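Local coordinates for 3-dehydroshikimate dehydratase (Pseudomonas putida, PDB 5HMQ), which converts 3-dehydroshikimate to protocatechuate and water with the help of a divalent metal cation, in a pathway that degrades quinate and shikimate, at residues L61-E69 and N79-M90. Residues are numbered along the deposited sequence; the frame is centred on the assembly and turned at random.
Sequences LFQPFRDFE and NLDRAERKFDLM
F65 and R82 reach for each other from opposite directions, each with CG trans to its own backbone N (chi1 -168° and 176°), and a bend at chi3 of 59° in R82 then lays the guanidinium flat over one face of the F65 ring. The two planes are nearly parallel, with centres 4.2 Å apart, and NH1 sits over the middle of the ring, while R82 CZ is displaced from its normal, so the cation-pi contact is off-centre. NH1 and NH2 also reach the backbone carbonyls of R66 and D67: both donate to R66 O, NH2 at 3.0 Å, while a weak bond runs from NH2 to D67 O. Within the helix, N79 OD1 takes an almost straight bond from R82 NH2 at 2.9 Å, coming from above the amide plane, so N79 helps fix the rotation of the guanidinium.

Elsewhere the contact is made mostly by carbon atoms. K86 CG meets the edge of the F65 ring at 3.6 Å from CD2, leaving the amine to pair with E35, and A83 lies against the same ring. Farther back on the strand, F62 crosses L89 at about a right angle, F62 CZ lying 3.5 Å from L89 CD2, and rests its CB against CG of M90, a selenomethionine. At the other end, L80 CD2 touches the F68 ring at its edge, 3.7 Å from CZ.

This is strand 58-66 against helix 76-93 of one beta-alpha-beta unit in the TIM barrel, running roughly antiparallel. Y350 of the second subunit adds another cation-pi contact to R82. With a ring on one face and carbonyl oxygens around its rim, the buried guanidinium probably keeps its positive charge and ties the backbone at R66 and D67 to the helix.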
loop_
_atom_site.group_PDB
_atom_site.type_symbol
_atom_site.label_atom_id
_atom_site.label_comp_id
_atom_site.label_asym_id
_atom_site.label_seq_id
_atom_site.Cartn_x
_atom_site.Cartn_y
_atom_site.Cartn_z
ATOM N N LEU C 61 -3.958 6.114 27.953
ATOM C CA LEU C 61 -2.776 5.357 28.342
ATOM C C LEU C 61 -1.535 5.985 27.728
ATOM O O LEU C 61 -1.575 6.473 26.597
ATOM C CB LEU C 61 -2.889 3.887 27.906
ATOM C CG LEU C 61 -1.659 3.004 28.110
ATOM C CD1 LEU C 61 -1.385 2.767 29.584
ATOM C CD2 LEU C 61 -1.814 1.685 27.370
ATOM N N PHE C 62 -0.439 5.962 28.482
ATOM C CA PHE C 62 0.884 6.302 27.982
ATOM C C PHE C 62 1.737 5.041 28.011
ATOM O O PHE C 62 1.733 4.309 29.005
ATOM C CB PHE C 62 1.529 7.407 28.823
ATOM C CG PHE C 62 2.952 7.708 28.439
ATOM C CD1 PHE C 62 3.232 8.477 27.323
ATOM C CD2 PHE C 62 4.007 7.214 29.189
ATOM C CE1 PHE C 62 4.537 8.757 26.964
ATOM C CE2 PHE C 62 5.315 7.487 28.835
ATOM C CZ PHE C 62 5.579 8.261 27.719
ATOM N N GLN C 63 2.459 4.786 26.923
ATOM C CA GLN C 63 3.211 3.539 26.789
ATOM C C GLN C 63 4.322 3.672 25.747
ATOM O O GLN C 63 4.242 4.523 24.860
ATOM C CB GLN C 63 2.263 2.390 26.419
ATOM C CG GLN C 63 1.583 2.542 25.065
ATOM C CD GLN C 63 1.857 1.376 24.134
ATOM O OE1 GLN C 63 2.972 0.860 24.080
ATOM N NE2 GLN C 63 0.836 0.952 23.398
ATOM N N PRO C 64 5.372 2.837 25.853
ATOM C CA PRO C 64 5.595 1.836 26.899
ATOM C C PRO C 64 6.691 2.218 27.889
ATOM O O PRO C 64 7.447 3.159 27.650
ATOM C CB PRO C 64 6.009 0.610 26.093
ATOM C CG PRO C 64 6.820 1.203 24.962
ATOM C CD PRO C 64 6.276 2.610 24.710
ATOM N N PHE C 65 6.765 1.482 28.996
ATOM C CA PHE C 65 7.831 1.615 29.983
ATOM C C PHE C 65 8.479 0.245 30.141
ATOM O O PHE C 65 7.866 -0.677 30.689
ATOM C CB PHE C 65 7.290 2.140 31.312
ATOM C CG PHE C 65 8.361 2.563 32.278
ATOM C CD1 PHE C 65 9.001 1.631 33.078
ATOM C CD2 PHE C 65 8.740 3.891 32.372
ATOM C CE1 PHE C 65 9.988 2.018 33.967
ATOM C CE2 PHE C 65 9.729 4.284 33.255
ATOM C CZ PHE C 65 10.353 3.345 34.054
ATOM N N ARG C 66 9.714 0.114 29.663
ATOM C CA ARG C 66 10.350 -1.183 29.496
ATOM C C ARG C 66 11.307 -1.480 30.643
ATOM O O ARG C 66 11.857 -0.570 31.270
ATOM C CB ARG C 66 11.117 -1.237 28.173
ATOM C CG ARG C 66 10.272 -0.936 26.947
ATOM C CD ARG C 66 11.128 -0.853 25.690
ATOM N NE ARG C 66 10.347 -0.436 24.529
ATOM C CZ ARG C 66 9.656 -1.260 23.748
ATOM N NH1 ARG C 66 9.639 -2.560 24.003
ATOM N NH2 ARG C 66 8.976 -0.778 22.718
ATOM N N ASP C 67 11.499 -2.775 30.899
ATOM C CA ASP C 67 12.535 -3.299 31.786
ATOM C C ASP C 67 12.673 -2.537 33.099
ATOM O O ASP C 67 13.648 -1.805 33.293
ATOM C CB ASP C 67 13.883 -3.303 31.059
ATOM C CG ASP C 67 13.799 -3.943 29.687
ATOM O OD1 ASP C 67 13.042 -4.925 29.534
ATOM O OD2 ASP C 67 14.485 -3.459 28.762
ATOM N N PHE C 68 11.716 -2.709 34.013
ATOM C CA PHE C 68 11.814 -2.132 35.349
ATOM C C PHE C 68 12.074 -3.211 36.393
ATOM O O PHE C 68 13.135 -3.216 37.021
ATOM C CB PHE C 68 10.558 -1.336 35.706
ATOM C CG PHE C 68 10.592 -0.767 37.095
ATOM C CD1 PHE C 68 11.238 0.431 37.353
ATOM C CD2 PHE C 68 9.999 -1.445 38.150
ATOM C CE1 PHE C 68 11.279 0.949 38.635
ATOM C CE2 PHE C 68 10.039 -0.935 39.432
ATOM C CZ PHE C 68 10.679 0.264 39.676
ATOM N N GLU C 69 11.131 -4.127 36.601
ATOM C CA GLU C 69 11.238 -5.067 37.707
ATOM C C GLU C 69 12.391 -6.037 37.480
ATOM O O GLU C 69 12.598 -6.544 36.373
ATOM C CB GLU C 69 9.920 -5.828 37.897
ATOM C CG GLU C 69 9.622 -6.910 36.864
ATOM C CD GLU C 69 9.129 -6.357 35.541
ATOM O OE1 GLU C 69 8.998 -5.122 35.415
ATOM O OE2 GLU C 69 8.882 -7.165 34.621
ATOM N N ASN C 79 16.312 3.590 37.557
ATOM C CA ASN C 79 15.040 3.206 36.956
ATOM C C ASN C 79 13.874 3.971 37.572
ATOM O O ASN C 79 12.898 4.276 36.878
ATOM C CB ASN C 79 14.831 1.700 37.104
ATOM C CG ASN C 79 15.590 0.900 36.061
ATOM O OD1 ASN C 79 15.704 1.315 34.906
ATOM N ND2 ASN C 79 16.124 -0.250 36.466
ATOM N N LEU C 80 13.960 4.296 38.865
ATOM C CA LEU C 80 12.925 5.111 39.495
ATOM C C LEU C 80 12.969 6.549 38.990
ATOM O O LEU C 80 11.922 7.172 38.779
ATOM C CB LEU C 80 13.083 5.065 41.014
ATOM C CG LEU C 80 12.842 3.701 41.664
ATOM C CD1 LEU C 80 13.267 3.710 43.116
ATOM C CD2 LEU C 80 11.373 3.334 41.548
ATOM N N ASP C 81 14.175 7.085 38.777
ATOM C CA ASP C 81 14.314 8.407 38.172
ATOM C C ASP C 81 13.682 8.449 36.789
ATOM O O ASP C 81 13.040 9.440 36.417
ATOM C CB ASP C 81 15.794 8.781 38.094
ATOM C CG ASP C 81 16.414 9.005 39.459
ATOM O OD1 ASP C 81 15.876 8.487 40.458
ATOM O OD2 ASP C 81 17.484 9.648 39.521
ATOM N N ARG C 82 13.850 7.377 36.013
ATOM C CA ARG C 82 13.195 7.288 34.714
ATOM C C ARG C 82 11.680 7.231 34.866
ATOM O O ARG C 82 10.947 7.867 34.099
ATOM C CB ARG C 82 13.734 6.075 33.952
ATOM C CG ARG C 82 13.073 5.799 32.612
ATOM C CD ARG C 82 13.897 4.807 31.796
ATOM N NE ARG C 82 14.072 3.522 32.470
ATOM C CZ ARG C 82 13.369 2.428 32.200
ATOM N NH1 ARG C 82 12.427 2.453 31.267
ATOM N NH2 ARG C 82 13.609 1.306 32.866
ATOM N N ALA C 83 11.189 6.484 35.860
ATOM C CA ALA C 83 9.752 6.439 36.111
ATOM C C ALA C 83 9.206 7.814 36.475
ATOM O O ALA C 83 8.132 8.208 36.003
ATOM C CB ALA C 83 9.444 5.431 37.218
ATOM N N GLU C 84 9.936 8.566 37.304
ATOM C CA GLU C 84 9.464 9.891 37.703
ATOM C C GLU C 84 9.403 10.840 36.512
ATOM O O GLU C 84 8.499 11.682 36.428
ATOM C CB GLU C 84 10.358 10.465 38.801
ATOM C CG GLU C 84 10.270 9.733 40.136
ATOM C CD GLU C 84 8.935 9.943 40.832
ATOM O OE1 GLU C 84 8.345 11.031 40.670
ATOM O OE2 GLU C 84 8.482 9.026 41.551
ATOM N N ARG C 85 10.361 10.730 35.586
ATOM C CA ARG C 85 10.307 11.543 34.373
ATOM C C ARG C 85 9.085 11.199 33.531
ATOM O O ARG C 85 8.458 12.087 32.942
ATOM C CB ARG C 85 11.591 11.373 33.559
ATOM C CG ARG C 85 12.827 11.958 34.229
ATOM C CD ARG C 85 13.991 12.091 33.253
ATOM N NE ARG C 85 14.346 10.817 32.633
ATOM C CZ ARG C 85 15.206 9.945 33.150
ATOM N NH1 ARG C 85 15.804 10.206 34.305
ATOM N NH2 ARG C 85 15.464 8.811 32.511
ATOM N N LYS C 86 8.735 9.915 33.452
ATOM C CA LYS C 86 7.523 9.540 32.731
ATOM C C LYS C 86 6.280 10.057 33.448
ATOM O O LYS C 86 5.332 10.514 32.800
ATOM C CB LYS C 86 7.461 8.024 32.551
ATOM C CG LYS C 86 8.668 7.439 31.827
ATOM C CD LYS C 86 9.054 8.271 30.607
ATOM C CE LYS C 86 10.447 7.906 30.112
ATOM N NZ LYS C 86 10.921 8.814 29.026
ATOM N N PHE C 87 6.271 9.993 34.783
ATOM C CA PHE C 87 5.186 10.594 35.554
ATOM C C PHE C 87 5.035 12.075 35.231
ATOM O O PHE C 87 3.919 12.562 35.011
ATOM C CB PHE C 87 5.427 10.393 37.052
ATOM C CG PHE C 87 5.381 8.956 37.490
ATOM C CD1 PHE C 87 4.696 8.007 36.749
ATOM C CD2 PHE C 87 6.026 8.555 38.648
ATOM C CE1 PHE C 87 4.654 6.685 37.156
ATOM C CE2 PHE C 87 5.990 7.237 39.061
ATOM C CZ PHE C 87 5.302 6.301 38.314
ATOM N N ASP C 88 6.152 12.812 35.199
ATOM C CA ASP C 88 6.100 14.219 34.801
ATOM C C ASP C 88 5.470 14.376 33.426
ATOM O O ASP C 88 4.653 15.278 33.204
ATOM C CB ASP C 88 7.501 14.836 34.808
ATOM C CG ASP C 88 8.109 14.909 36.196
ATOM O OD1 ASP C 88 7.349 14.919 37.189
ATOM O OD2 ASP C 88 9.353 14.968 36.294
ATOM N N LEU C 89 5.841 13.504 32.489
ATOM C CA LEU C 89 5.327 13.600 31.129
ATOM C C LEU C 89 3.826 13.340 31.086
ATOM O O LEU C 89 3.089 14.028 30.369
ATOM C CB LEU C 89 6.081 12.615 30.236
ATOM C CG LEU C 89 5.829 12.618 28.732
ATOM C CD1 LEU C 89 6.178 13.973 28.172
ATOM C CD2 LEU C 89 6.673 11.542 28.072
HETATM N N MSE C 90 3.355 12.367 31.859
HETATM C CA MSE C 90 1.944 11.996 31.878
HETATM C C MSE C 90 1.057 13.113 32.414
HETATM O O MSE C 90 -0.045 13.334 31.912
HETATM C CB MSE C 90 1.745 10.734 32.713
HETATM C CG MSE C 90 2.410 9.512 32.123
HETATM SE SE MSE C 90 2.720 8.137 33.454
HETATM C CE MSE C 90 0.863 7.744 33.908
#